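Local coordinates for protein tryptophan halogenase (Shewanella frigidimarina, PDB 2PYX) that probably acts as an FAD-dependent monooxygenase of the tryptophan halogenase family, at residues Q437-L442 and Q450-Y455. Residues are numbered along the deposited sequence; the frame is centred on the assembly and turned at random.
Sequences QAMLEL and QQDISY
The carboxylate of Asp452 presents one face to the selenium of Met439, a selenomethionine in this crystal: SE stands almost straight above Asp452 CG at 3.9 Å. On the same side, out past OD1 and raised from the carboxylate plane, CD2 of Leu442 lies 3.8 Å from Asp452 OD1. Further along the loop, the Tyr455 ring carries the CG2 methyl of Ile453 over its centre, 4.1 Å above the plane. Met439 reaches Asp452 through a bend in its chain (chi2 -61°), its side chain running past that of Asp452 in the opposite direction. No hydrogen bond joins the two segments; the polar grip is on OD2, which accepts from Ser449 N and from the indole NE1 of Trp443, next along helix 434-443. Ser449 OG accepts Gln451 N, and the two side chains together hold the start of the 3-10 turn 450-452. This surface turn follows helix 434-443, and both segments pack on helix 383-413, Leu440 against Leu410 and Val413, Tyr455 against Arg396 and Gln399. With an alanine at Asp452, Trp443 NE1 and Ser449 N would probably lose their shared acceptor, and the selenium its flat partner. The turn closes through Ile453 N to Gln450 O, 3.1 Å.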
loop_
_atom_site.group_PDB
_atom_site.type_symbol
_atom_site.label_atom_id
_atom_site.label_comp_id
_atom_site.label_asym_id
_atom_site.label_seq_id
_atom_site.Cartn_x
_atom_site.Cartn_y
_atom_site.Cartn_z
ATOM N N GLN A 437 21.128 7.656 3.197
ATOM C CA GLN A 437 22.447 7.655 3.854
ATOM C C GLN A 437 22.493 8.738 4.943
ATOM O O GLN A 437 23.041 8.522 6.019
ATOM C CB GLN A 437 23.554 7.888 2.838
ATOM C CG GLN A 437 23.842 6.732 1.893
ATOM C CD GLN A 437 25.025 6.978 0.951
ATOM O OE1 GLN A 437 26.013 7.611 1.330
ATOM N NE2 GLN A 437 24.930 6.474 -0.270
ATOM N N ALA A 438 21.934 9.908 4.639
ATOM C CA ALA A 438 21.947 10.995 5.621
ATOM C C ALA A 438 21.164 10.621 6.861
ATOM O O ALA A 438 21.564 10.904 8.006
ATOM C CB ALA A 438 21.428 12.281 5.026
HETATM N N MSE A 439 20.018 9.989 6.656
HETATM C CA MSE A 439 19.185 9.567 7.782
HETATM C C MSE A 439 19.841 8.494 8.625
HETATM O O MSE A 439 19.789 8.523 9.851
HETATM C CB MSE A 439 17.832 9.091 7.312
HETATM C CG MSE A 439 16.920 10.193 6.821
HETATM SE SE MSE A 439 16.514 11.560 8.236
HETATM C CE MSE A 439 17.410 12.405 7.532
ATOM N N LEU A 440 20.450 7.523 7.963
ATOM C CA LEU A 440 21.128 6.439 8.677
ATOM C C LEU A 440 22.236 6.961 9.577
ATOM O O LEU A 440 22.443 6.459 10.668
ATOM C CB LEU A 440 21.682 5.420 7.673
ATOM C CG LEU A 440 20.614 4.536 7.026
ATOM C CD1 LEU A 440 21.229 3.769 5.860
ATOM C CD2 LEU A 440 19.905 3.642 8.030
ATOM N N GLU A 441 22.928 7.993 9.112
ATOM C CA GLU A 441 23.955 8.635 9.915
ATOM C C GLU A 441 23.320 9.391 11.080
ATOM O O GLU A 441 23.751 9.238 12.228
ATOM C CB GLU A 441 24.818 9.536 9.039
ATOM C CG GLU A 441 25.838 10.357 9.777
ATOM C CD GLU A 441 26.541 11.352 8.867
ATOM O OE1 GLU A 441 25.982 12.459 8.508
ATOM O OE2 GLU A 441 27.706 11.024 8.549
ATOM N N LEU A 442 22.286 10.195 10.804
ATOM C CA LEU A 442 21.633 10.940 11.862
ATOM C C LEU A 442 21.050 10.028 12.925
ATOM O O LEU A 442 21.172 10.311 14.128
ATOM C CB LEU A 442 20.545 11.827 11.264
ATOM C CG LEU A 442 19.776 12.719 12.220
ATOM C CD1 LEU A 442 20.728 13.661 12.915
ATOM C CD2 LEU A 442 18.679 13.480 11.492
ATOM N N GLN A 450 9.244 13.392 13.763
ATOM C CA GLN A 450 8.490 14.214 12.799
ATOM C C GLN A 450 9.339 15.299 12.169
ATOM O O GLN A 450 9.044 15.767 11.045
ATOM C CB GLN A 450 7.265 14.859 13.451
ATOM N N GLN A 451 10.412 15.689 12.838
ATOM C CA GLN A 451 11.318 16.741 12.332
ATOM C C GLN A 451 12.041 16.303 11.069
ATOM O O GLN A 451 12.608 17.139 10.333
ATOM C CB GLN A 451 12.401 17.131 13.354
ATOM C CG GLN A 451 11.935 17.670 14.686
ATOM C CD GLN A 451 11.513 19.117 14.636
ATOM O OE1 GLN A 451 11.879 19.861 13.721
ATOM N NE2 GLN A 451 10.739 19.536 15.631
ATOM N N ASP A 452 12.049 14.992 10.807
ATOM C CA ASP A 452 12.725 14.456 9.656
ATOM C C ASP A 452 11.926 14.611 8.372
ATOM O O ASP A 452 12.487 14.365 7.295
ATOM C CB ASP A 452 13.017 12.963 9.815
ATOM C CG ASP A 452 13.983 12.664 10.935
ATOM O OD1 ASP A 452 14.864 13.500 11.279
ATOM O OD2 ASP A 452 13.832 11.526 11.455
ATOM N N ILE A 453 10.654 15.014 8.489
ATOM C CA ILE A 453 9.734 15.142 7.331
ATOM C C ILE A 453 9.355 16.634 7.207
ATOM O O ILE A 453 8.853 17.208 8.147
ATOM C CB ILE A 453 8.470 14.267 7.557
ATOM C CG1 ILE A 453 8.862 12.772 7.646
ATOM C CG2 ILE A 453 7.457 14.500 6.447
ATOM C CD1 ILE A 453 7.796 11.809 8.224
ATOM N N SER A 454 9.593 17.226 6.032
ATOM C CA SER A 454 9.424 18.672 5.848
ATOM C C SER A 454 8.066 19.082 5.340
ATOM O O SER A 454 7.694 20.267 5.432
ATOM C CB SER A 454 10.460 19.201 4.888
ATOM O OG SER A 454 10.231 18.748 3.572
ATOM N N TYR A 455 7.336 18.129 4.779
ATOM C CA TYR A 455 6.130 18.421 4.001
ATOM C C TYR A 455 4.914 17.780 4.646
ATOM O O TYR A 455 4.992 16.853 5.469
ATOM C CB TYR A 455 6.305 17.950 2.531
ATOM C CG TYR A 455 6.659 16.478 2.426
ATOM C CD1 TYR A 455 7.978 16.075 2.430
ATOM C CD2 TYR A 455 5.677 15.497 2.310
ATOM C CE1 TYR A 455 8.325 14.737 2.366
ATOM C CE2 TYR A 455 6.023 14.141 2.240
ATOM C CZ TYR A 455 7.334 13.775 2.252
ATOM O OH TYR A 455 7.699 12.460 2.209
#